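PDB 5OHU: soluble lytic murein transglycosylase from Pseudomonas aeruginosa, which cleaves the glycan strands of peptidoglycan as a lytic transglycosylase, turning over the murein of the bacterial cell wall. Local coordinates for residues G96-R104 with Y118-L128; N220-G228 with K255-Y263. One frame throughout, in Å; residues are numbered along the deposited sequence.

How the contacts relate
Both contacts belong to the superhelical array of helices that makes up most of this Slt-type chain, and neither shares an element with the other: their centres lie 46 Å apart and their nearest atoms about 28 Å. Contact 1 comes first along the chain and joins helix 95-108 to the turn leading into helix 126-138. Contact 2 follows, setting the irregular segment 220-228 against helix 253-263. Each is partly buried, with most of its leucines and an aromatic residue (W102, Y263) inside. Contact 1 is the larger, 676 against 394 Å², and adds aromatic pairs and a two-pronged salt bridge; contact 2 relies on hydroxyls, with no carboxylate-cation pair between its segments.

Contact 1 of 2, residues G96-R104 with Y118-L128; sequences GWLKLRWLR and YYDPKLNFTEL. With PO4 (phosphate ion), chain E.
E127 is gripped side-on by R104: NE gives its hydrogen to OE1 at 2.9 Å and NH2 gives one to OE2 at 3.0 Å, both nearly straight. The two oxygens are met on their syn sides, both donors tilted out of the carboxylate plane, NE by 30°, though both oxygens lie near the guanidinium plane. This bridge ties two neighbouring members of the all-helical superhelix, helix 95-108 and the first turn of helix 126-138. E127 reaches across with its chain extended, CG anti to the backbone N (chi1 -178°).

Between the bridge and K99 the contact is mostly apolar. L100 sets CD2 over the centre of the F125 ring, 4.0 Å from the centroid, and turns CD1 to L128 CG. Beside it L103 CB meets L128 CD2 at 3.6 Å. W97 brings CZ3 to F125 CE1, also at 3.6 Å, but the two rings meet obliquely, planes at 54°. The edge of W102 points into the face of Y118, a T-shaped pair with centroids 5.4 Å apart, while the side chains of V82 and E83 of helix 79-88 touch W102 and Y118 respectively.

K99, bent at chi3, curls its ammonium to the chain where helix 112-118 ends: NZ donates to Y118 O in the carbonyl plane and to a water that donates to D120 OD2. The other oxygen of D120 closes an Asx turn by accepting from K122 N. Farther out, a phosphate ion probably from the crystallisation liquor accepts at O3 from K122 NZ and at O2 from N124 ND2, 2.9 Å away.

Contact 2 of 2, residues N220-G228 with K255-Y263; sequences NPAQLSQTG and KALSLLDYY
Y263 puts its hydroxyl on the backbone of segment 220-228: OH donates to L224 O at 2.6 Å, on a lone pair in the carbonyl plane, and the oxygen lies at the edge of the tyrosine ring. Beside that bond L259 CD2 packs at 3.7 Å from the same L224 O, and L259 CD1 faces L224 CB. A short 3-10 segment, 221-225, in the loop between helices 208-219 and 235-251 is thus laid against helix 253-263 of the helical superhelix, with a polar grip and an apolar pad together.

Two further touches flank this centre. T227 lies over one face of the Y262 ring, CB 3.5 Å from CE1, with CG2 making a CH-pi contact 3.8 Å from the ring centroid. With chi1 at 47° its hydroxyl is tucked over the backbone, which turns CG2 to the rings while OG1 meets a water that also touches Y262 OH. At the other end K255 NZ donates to S225 OG at 2.6 Å; the lysine chain is bent at chi3 and chi4 to bring its ammonium round to the serine.

The second shell fixes these groups. S225 OG passes its own hydrogen to A222 O, 3.1 Å away, and that carbonyl also accepts from S225 N, so the serine is held to its own turn while it receives the lysine. Q226 centres an inverse gamma turn, which breaks the 3-10 run and carries the chain on to T227. Y262 CD1 lies over a face of the Y263 ring, and F230 touches both L224 and Y263.

Segment 220-228 follows helix 208-219. Helix 235-251 adds L245 against L259 and V241 against Y263, while A256 and L260 of helix 253-263 turn to I281 of helix 271-287.

Contact 1 of 2, residues G96-R104 with Y118-L128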
loop_
_atom_site.group_PDB
_atom_site.type_symbol
_atom_site.label_atom_id
_atom_site.label_comp_id
_atom_site.label_asym_id
_atom_site.label_seq_id
_atom_site.Cartn_x
_atom_site.Cartn_y
_atom_site.Cartn_z
ATOM N N GLY A 96 -21.992 6.156 2.740
ATOM C CA GLY A 96 -22.073 4.810 2.198
ATOM C C GLY A 96 -22.657 3.794 3.168
ATOM O O GLY A 96 -23.339 2.850 2.749
ATOM N N TRP A 97 -22.395 3.952 4.466
ATOM C CA TRP A 97 -23.000 3.047 5.443
ATOM C C TRP A 97 -24.510 3.212 5.460
ATOM O O TRP A 97 -25.251 2.226 5.550
ATOM C CB TRP A 97 -22.412 3.291 6.838
ATOM C CG TRP A 97 -20.953 3.003 6.873
ATOM C CD1 TRP A 97 -19.943 3.915 6.991
ATOM C CD2 TRP A 97 -20.324 1.723 6.734
ATOM N NE1 TRP A 97 -18.726 3.282 6.956
ATOM C CE2 TRP A 97 -18.930 1.936 6.795
ATOM C CE3 TRP A 97 -20.800 0.418 6.580
ATOM C CZ2 TRP A 97 -18.007 0.891 6.704
ATOM C CZ3 TRP A 97 -19.879 -0.624 6.492
ATOM C CH2 TRP A 97 -18.499 -0.376 6.553
ATOM N N LEU A 98 -24.983 4.452 5.351
ATOM C CA LEU A 98 -26.416 4.678 5.259
ATOM C C LEU A 98 -26.993 4.023 4.010
ATOM O O LEU A 98 -28.092 3.458 4.055
ATOM C CB LEU A 98 -26.716 6.180 5.280
ATOM C CG LEU A 98 -28.168 6.611 5.005
ATOM C CD1 LEU A 98 -29.150 5.909 5.929
ATOM C CD2 LEU A 98 -28.333 8.122 5.092
ATOM N N LYS A 99 -26.275 4.078 2.883
ATOM C CA LYS A 99 -26.832 3.475 1.673
ATOM C C LYS A 99 -26.848 1.963 1.786
ATOM O O LYS A 99 -27.808 1.311 1.354
ATOM C CB LYS A 99 -26.046 3.898 0.435
ATOM C CG LYS A 99 -26.082 5.402 0.150
ATOM C CD LYS A 99 -25.466 5.716 -1.231
ATOM C CE LYS A 99 -26.336 5.165 -2.378
ATOM N NZ LYS A 99 -25.907 5.649 -3.749
ATOM N N LEU A 100 -25.789 1.388 2.363
ATOM C CA LEU A 100 -25.754 -0.051 2.583
ATOM C C LEU A 100 -26.969 -0.512 3.377
ATOM O O LEU A 100 -27.698 -1.423 2.957
ATOM C CB LEU A 100 -24.463 -0.431 3.308
ATOM C CG LEU A 100 -24.364 -1.877 3.765
ATOM C CD1 LEU A 100 -24.346 -2.801 2.574
ATOM C CD2 LEU A 100 -23.112 -2.071 4.640
ATOM N N ARG A 101 -27.215 0.135 4.513
ATOM C CA ARG A 101 -28.324 -0.246 5.382
ATOM C C ARG A 101 -29.674 -0.055 4.702
ATOM O O ARG A 101 -30.542 -0.931 4.758
ATOM C CB ARG A 101 -28.264 0.579 6.655
ATOM C CG ARG A 101 -27.372 -0.015 7.660
ATOM C CD ARG A 101 -26.848 1.034 8.566
ATOM N NE ARG A 101 -25.775 0.456 9.359
ATOM C CZ ARG A 101 -25.005 1.143 10.182
ATOM N NH1 ARG A 101 -25.185 2.447 10.294
ATOM N NH2 ARG A 101 -24.053 0.513 10.855
ATOM N N TRP A 102 -29.871 1.089 4.058
ATOM C CA TRP A 102 -31.139 1.337 3.383
ATOM C C TRP A 102 -31.358 0.367 2.222
ATOM O O TRP A 102 -32.424 -0.253 2.118
ATOM C CB TRP A 102 -31.188 2.776 2.909
ATOM C CG TRP A 102 -32.496 3.168 2.401
ATOM C CD1 TRP A 102 -33.697 2.992 3.012
ATOM C CD2 TRP A 102 -32.764 3.818 1.158
ATOM N NE1 TRP A 102 -34.703 3.480 2.216
ATOM C CE2 TRP A 102 -34.153 4.003 1.076
ATOM C CE3 TRP A 102 -31.958 4.251 0.101
ATOM C CZ2 TRP A 102 -34.761 4.613 -0.017
ATOM C CZ3 TRP A 102 -32.556 4.862 -0.974
ATOM C CH2 TRP A 102 -33.945 5.041 -1.027
ATOM N N LEU A 103 -30.355 0.208 1.345
ATOM C CA LEU A 103 -30.510 -0.694 0.198
ATOM C C LEU A 103 -30.809 -2.118 0.653
ATOM O O LEU A 103 -31.578 -2.840 0.004
ATOM C CB LEU A 103 -29.262 -0.663 -0.699
ATOM C CG LEU A 103 -29.060 0.495 -1.712
ATOM C CD1 LEU A 103 -29.831 0.279 -2.988
ATOM C CD2 LEU A 103 -29.526 1.815 -1.139
ATOM N N ARG A 104 -30.220 -2.531 1.774
ATOM C CA ARG A 104 -30.559 -3.812 2.389
ATOM C C ARG A 104 -32.050 -3.883 2.729
ATOM O O ARG A 104 -32.753 -4.831 2.342
ATOM C CB ARG A 104 -29.685 -3.983 3.631
ATOM C CG ARG A 104 -29.595 -5.337 4.236
ATOM C CD ARG A 104 -28.839 -5.232 5.568
ATOM N NE ARG A 104 -27.385 -5.255 5.426
ATOM C CZ ARG A 104 -26.547 -4.554 6.190
ATOM N NH1 ARG A 104 -27.019 -3.742 7.133
ATOM N NH2 ARG A 104 -25.237 -4.656 6.012
ATOM N N TYR A 118 -30.588 3.427 -6.669
ATOM C CA TYR A 118 -29.545 3.870 -5.759
ATOM C C TYR A 118 -28.383 2.913 -5.599
ATOM O O TYR A 118 -27.402 3.289 -4.945
ATOM C CB TYR A 118 -30.138 4.171 -4.374
ATOM C CG TYR A 118 -30.899 5.458 -4.418
ATOM C CD1 TYR A 118 -30.255 6.667 -4.238
ATOM C CD2 TYR A 118 -32.247 5.466 -4.728
ATOM C CE1 TYR A 118 -30.944 7.847 -4.319
ATOM C CE2 TYR A 118 -32.940 6.636 -4.814
ATOM C CZ TYR A 118 -32.287 7.826 -4.597
ATOM O OH TYR A 118 -32.985 9.002 -4.685
ATOM N N TYR A 119 -28.443 1.715 -6.182
ATOM C CA TYR A 119 -27.319 0.794 -6.098
ATOM C C TYR A 119 -26.102 1.355 -6.826
ATOM O O TYR A 119 -26.160 1.635 -8.025
ATOM C CB TYR A 119 -27.691 -0.565 -6.680
ATOM C CG TYR A 119 -26.478 -1.420 -6.914
ATOM C CD1 TYR A 119 -25.687 -1.826 -5.856
ATOM C CD2 TYR A 119 -26.097 -1.788 -8.193
ATOM C CE1 TYR A 119 -24.556 -2.577 -6.060
ATOM C CE2 TYR A 119 -24.960 -2.552 -8.408
ATOM C CZ TYR A 119 -24.196 -2.943 -7.342
ATOM O OH TYR A 119 -23.066 -3.716 -7.541
ATOM N N ASP A 120 -24.992 1.473 -6.106
ATOM C CA ASP A 120 -23.730 1.980 -6.645
ATOM C C ASP A 120 -22.652 0.908 -6.579
ATOM O O ASP A 120 -22.137 0.628 -5.482
ATOM C CB ASP A 120 -23.260 3.206 -5.865
ATOM C CG ASP A 120 -22.073 3.912 -6.539
ATOM O OD1 ASP A 120 -21.504 3.360 -7.512
ATOM O OD2 ASP A 120 -21.753 5.043 -6.135
ATOM N N PRO A 121 -22.240 0.321 -7.702
ATOM C CA PRO A 121 -21.118 -0.635 -7.665
ATOM C C PRO A 121 -19.873 -0.080 -7.001
ATOM O O PRO A 121 -19.114 -0.838 -6.379
ATOM C CB PRO A 121 -20.852 -0.924 -9.146
ATOM C CG PRO A 121 -22.118 -0.594 -9.857
ATOM C CD PRO A 121 -22.831 0.461 -9.043
ATOM N N LYS A 122 -19.643 1.228 -7.106
ATOM C CA LYS A 122 -18.427 1.825 -6.584
ATOM C C LYS A 122 -18.438 1.963 -5.075
ATOM O O LYS A 122 -17.434 2.394 -4.507
ATOM C CB LYS A 122 -18.183 3.187 -7.234
ATOM C CG LYS A 122 -17.793 3.070 -8.694
ATOM C CD LYS A 122 -16.840 1.879 -8.917
ATOM C CE LYS A 122 -17.411 0.854 -9.914
ATOM N NZ LYS A 122 -16.468 -0.265 -10.170
ATOM N N LEU A 123 -19.533 1.603 -4.406
ATOM C CA LEU A 123 -19.473 1.493 -2.956
ATOM C C LEU A 123 -18.566 0.354 -2.503
ATOM O O LEU A 123 -18.087 0.381 -1.368
ATOM C CB LEU A 123 -20.873 1.306 -2.388
ATOM C CG LEU A 123 -21.696 2.594 -2.393
ATOM C CD1 LEU A 123 -23.129 2.293 -2.030
ATOM C CD2 LEU A 123 -21.081 3.659 -1.451
ATOM N N ASN A 124 -18.325 -0.644 -3.351
ATOM C CA ASN A 124 -17.467 -1.777 -2.994
ATOM C C ASN A 124 -18.007 -2.547 -1.790
ATOM O O ASN A 124 -17.246 -3.014 -0.942
ATOM C CB ASN A 124 -16.028 -1.326 -2.733
ATOM C CG ASN A 124 -15.371 -0.796 -3.967
ATOM O OD1 ASN A 124 -15.445 -1.409 -5.034
ATOM N ND2 ASN A 124 -14.740 0.361 -3.844
ATOM N N PHE A 125 -19.329 -2.678 -1.709
ATOM C CA PHE A 125 -19.961 -3.598 -0.771
ATOM C C PHE A 125 -20.379 -4.844 -1.541
ATOM O O PHE A 125 -21.326 -4.805 -2.332
ATOM C CB PHE A 125 -21.158 -2.957 -0.079
ATOM C CG PHE A 125 -20.787 -1.890 0.905
ATOM C CD1 PHE A 125 -19.974 -2.180 1.987
ATOM C CD2 PHE A 125 -21.270 -0.597 0.756
ATOM C CE1 PHE A 125 -19.647 -1.191 2.913
ATOM C CE2 PHE A 125 -20.947 0.391 1.671
ATOM C CZ PHE A 125 -20.133 0.098 2.750
ATOM N N THR A 126 -19.656 -5.944 -1.318
ATOM C CA THR A 126 -20.007 -7.213 -1.944
ATOM C C THR A 126 -21.467 -7.587 -1.700
ATOM O O THR A 126 -22.115 -8.172 -2.574
ATOM C CB THR A 126 -19.075 -8.312 -1.410
ATOM O OG1 THR A 126 -17.725 -7.987 -1.742
ATOM C CG2 THR A 126 -19.409 -9.666 -2.014
ATOM N N GLU A 127 -22.005 -7.252 -0.524
ATOM C CA GLU A 127 -23.389 -7.586 -0.219
ATOM C C GLU A 127 -24.353 -6.933 -1.205
ATOM O O GLU A 127 -25.317 -7.563 -1.656
ATOM C CB GLU A 127 -23.713 -7.165 1.213
ATOM C CG GLU A 127 -25.132 -7.509 1.646
ATOM C CD GLU A 127 -25.441 -7.052 3.071
ATOM O OE1 GLU A 127 -26.545 -7.358 3.561
ATOM O OE2 GLU A 127 -24.581 -6.393 3.706
ATOM N N LEU A 128 -24.111 -5.673 -1.555
ATOM C CA LEU A 128 -24.982 -5.008 -2.517
ATOM C C LEU A 128 -24.810 -5.594 -3.917
ATOM O O LEU A 128 -25.791 -5.782 -4.647
ATOM C CB LEU A 128 -24.704 -3.500 -2.521
ATOM C CG LEU A 128 -24.874 -2.723 -1.223
ATOM C CD1 LEU A 128 -24.340 -1.317 -1.397
ATOM C CD2 LEU A 128 -26.342 -2.688 -0.786
HETATM P P PO4 E . -13.607 0.917 -7.393
HETATM O O1 PO4 E . -12.265 0.318 -7.037
HETATM O O2 PO4 E . -14.051 1.851 -6.289
HETATM O O3 PO4 E . -14.629 -0.183 -7.568
HETATM O O4 PO4 E . -13.494 1.687 -8.688
HETATM O O HOH W 1 -23.175 5.878 -3.976
#

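Contact 2 of 2, residues N220-G228 with K255-Y263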
loop_
_atom_site.group_PDB
_atom_site.type_symbol
_atom_site.label_atom_id
_atom_site.label_comp_id
_atom_site.label_asym_id
_atom_site.label_seq_id
_atom_site.Cartn_x
_atom_site.Cartn_y
_atom_site.Cartn_z
ATOM N N ASN A 220 0.965 -28.022 2.826
ATOM C CA ASN A 220 2.363 -28.466 2.834
ATOM C C ASN A 220 2.768 -28.895 1.433
ATOM O O ASN A 220 2.670 -30.081 1.072
ATOM C CB ASN A 220 2.586 -29.634 3.788
ATOM C CG ASN A 220 4.047 -30.156 3.744
ATOM O OD1 ASN A 220 4.334 -31.279 4.169
ATOM N ND2 ASN A 220 4.960 -29.336 3.231
ATOM N N PRO A 221 3.277 -27.960 0.631
ATOM C CA PRO A 221 3.614 -28.298 -0.755
ATOM C C PRO A 221 4.875 -29.135 -0.893
ATOM O O PRO A 221 5.120 -29.663 -1.982
ATOM C CB PRO A 221 3.798 -26.936 -1.421
ATOM C CG PRO A 221 4.046 -25.991 -0.309
ATOM C CD PRO A 221 3.373 -26.519 0.906
ATOM N N ALA A 222 5.677 -29.280 0.160
ATOM C CA ALA A 222 6.863 -30.113 0.071
ATOM C C ALA A 222 6.507 -31.567 -0.182
ATOM O O ALA A 222 7.384 -32.347 -0.557
ATOM C CB ALA A 222 7.714 -29.999 1.350
ATOM N N GLN A 223 5.240 -31.951 0.004
ATOM C CA GLN A 223 4.854 -33.306 -0.365
ATOM C C GLN A 223 5.005 -33.567 -1.860
ATOM O O GLN A 223 5.021 -34.738 -2.262
ATOM C CB GLN A 223 3.412 -33.637 0.076
ATOM C CG GLN A 223 3.105 -33.493 1.577
ATOM C CD GLN A 223 1.590 -33.458 1.865
ATOM O OE1 GLN A 223 0.962 -32.389 1.874
ATOM N NE2 GLN A 223 1.001 -34.635 2.085
ATOM N N LEU A 224 5.101 -32.518 -2.693
ATOM C CA LEU A 224 5.318 -32.755 -4.116
ATOM C C LEU A 224 6.641 -33.459 -4.388
ATOM O O LEU A 224 6.836 -33.947 -5.502
ATOM C CB LEU A 224 5.217 -31.448 -4.913
ATOM C CG LEU A 224 3.833 -30.787 -4.868
ATOM C CD1 LEU A 224 3.795 -29.459 -5.634
ATOM C CD2 LEU A 224 2.764 -31.754 -5.437
ATOM N N SER A 225 7.520 -33.555 -3.386
ATOM C CA SER A 225 8.733 -34.359 -3.495
ATOM C C SER A 225 8.419 -35.814 -3.780
ATOM O O SER A 225 9.279 -36.544 -4.288
ATOM C CB SER A 225 9.551 -34.267 -2.200
ATOM O OG SER A 225 10.018 -32.950 -1.990
ATOM N N GLN A 226 7.223 -36.272 -3.399
ATOM C CA GLN A 226 6.783 -37.640 -3.651
ATOM C C GLN A 226 6.216 -37.722 -5.070
ATOM O O GLN A 226 5.016 -37.879 -5.287
ATOM C CB GLN A 226 5.747 -38.070 -2.625
ATOM C CG GLN A 226 6.225 -38.091 -1.173
ATOM C CD GLN A 226 5.075 -38.394 -0.210
ATOM O OE1 GLN A 226 4.773 -37.607 0.680
ATOM N NE2 GLN A 226 4.430 -39.529 -0.397
ATOM N N THR A 227 7.121 -37.614 -6.047
ATOM C CA THR A 227 6.714 -37.508 -7.444
ATOM C C THR A 227 5.881 -38.707 -7.871
ATOM O O THR A 227 4.905 -38.564 -8.620
ATOM C CB THR A 227 7.946 -37.362 -8.337
ATOM O OG1 THR A 227 8.935 -38.337 -7.965
ATOM C CG2 THR A 227 8.532 -35.969 -8.186
ATOM N N GLY A 228 6.221 -39.896 -7.369
ATOM C CA GLY A 228 5.429 -41.080 -7.660
ATOM C C GLY A 228 3.958 -40.946 -7.315
ATOM O O GLY A 228 3.123 -41.631 -7.919
ATOM N N LYS A 255 14.073 -26.028 -4.627
ATOM C CA LYS A 255 13.322 -27.276 -4.651
ATOM C C LYS A 255 12.166 -27.200 -5.647
ATOM O O LYS A 255 11.888 -28.168 -6.361
ATOM C CB LYS A 255 12.807 -27.619 -3.250
ATOM C CG LYS A 255 12.084 -28.958 -3.191
ATOM C CD LYS A 255 11.050 -29.007 -2.065
ATOM C CE LYS A 255 11.521 -29.809 -0.827
ATOM N NZ LYS A 255 11.821 -31.240 -1.126
ATOM N N ALA A 256 11.499 -26.046 -5.725
ATOM C CA ALA A 256 10.393 -25.893 -6.655
ATOM C C ALA A 256 10.856 -26.045 -8.097
ATOM O O ALA A 256 10.158 -26.639 -8.923
ATOM C CB ALA A 256 9.726 -24.535 -6.442
ATOM N N LEU A 257 12.030 -25.505 -8.415
ATOM C CA LEU A 257 12.557 -25.602 -9.772
ATOM C C LEU A 257 12.892 -27.045 -10.137
ATOM O O LEU A 257 12.573 -27.502 -11.243
ATOM C CB LEU A 257 13.798 -24.710 -9.920
ATOM C CG LEU A 257 14.394 -24.674 -11.333
ATOM C CD1 LEU A 257 13.300 -24.324 -12.327
ATOM C CD2 LEU A 257 15.519 -23.685 -11.428
ATOM N N SER A 258 13.547 -27.776 -9.230
ATOM C CA SER A 258 13.811 -29.189 -9.497
ATOM C C SER A 258 12.522 -29.941 -9.779
ATOM O O SER A 258 12.486 -30.823 -10.644
ATOM C CB SER A 258 14.528 -29.846 -8.315
ATOM O OG SER A 258 15.823 -29.336 -8.177
ATOM N N LEU A 259 11.455 -29.619 -9.045
ATOM C CA LEU A 259 10.235 -30.402 -9.191
ATOM C C LEU A 259 9.506 -30.039 -10.473
ATOM O O LEU A 259 8.933 -30.917 -11.137
ATOM C CB LEU A 259 9.345 -30.222 -7.969
ATOM C CG LEU A 259 9.956 -30.910 -6.744
ATOM C CD1 LEU A 259 9.176 -30.523 -5.489
ATOM C CD2 LEU A 259 9.926 -32.424 -6.941
ATOM N N LEU A 260 9.513 -28.754 -10.830
ATOM C CA LEU A 260 9.036 -28.344 -12.148
ATOM C C LEU A 260 9.768 -29.106 -13.240
ATOM O O LEU A 260 9.145 -29.594 -14.190
ATOM C CB LEU A 260 9.222 -26.838 -12.333
ATOM C CG LEU A 260 8.853 -26.322 -13.726
ATOM C CD1 LEU A 260 7.376 -26.568 -14.003
ATOM C CD2 LEU A 260 9.190 -24.831 -13.884
ATOM N N ASP A 261 11.088 -29.277 -13.086
ATOM C CA ASP A 261 11.853 -29.981 -14.108
ATOM C C ASP A 261 11.422 -31.436 -14.206
ATOM O O ASP A 261 11.460 -32.023 -15.292
ATOM C CB ASP A 261 13.358 -29.857 -13.825
ATOM C CG ASP A 261 13.868 -28.435 -14.030
ATOM O OD1 ASP A 261 13.160 -27.646 -14.700
ATOM O OD2 ASP A 261 14.966 -28.102 -13.529
ATOM N N TYR A 262 10.993 -32.034 -13.094
ATOM C CA TYR A 262 10.425 -33.375 -13.162
ATOM C C TYR A 262 9.005 -33.360 -13.727
ATOM O O TYR A 262 8.665 -34.179 -14.583
ATOM C CB TYR A 262 10.416 -34.027 -11.778
ATOM C CG TYR A 262 9.852 -35.428 -11.822
ATOM C CD1 TYR A 262 8.467 -35.649 -11.760
ATOM C CD2 TYR A 262 10.703 -36.536 -11.890
ATOM C CE1 TYR A 262 7.947 -36.927 -11.821
ATOM C CE2 TYR A 262 10.199 -37.818 -11.926
ATOM C CZ TYR A 262 8.818 -38.001 -11.893
ATOM O OH TYR A 262 8.312 -39.270 -11.935
ATOM N N TYR A 263 8.145 -32.466 -13.221
ATOM C CA TYR A 263 6.715 -32.549 -13.517
ATOM C C TYR A 263 6.363 -32.039 -14.909
ATOM O O TYR A 263 5.316 -32.426 -15.443
ATOM C CB TYR A 263 5.900 -31.756 -12.480
ATOM C CG TYR A 263 5.733 -32.476 -11.157
ATOM C CD1 TYR A 263 5.049 -33.682 -11.088
ATOM C CD2 TYR A 263 6.284 -31.962 -9.991
ATOM C CE1 TYR A 263 4.897 -34.347 -9.888
ATOM C CE2 TYR A 263 6.153 -32.628 -8.774
ATOM C CZ TYR A 263 5.451 -33.814 -8.733
ATOM O OH TYR A 263 5.307 -34.485 -7.550
HETATM O O HOH W 2 8.798 -40.478 -9.478
#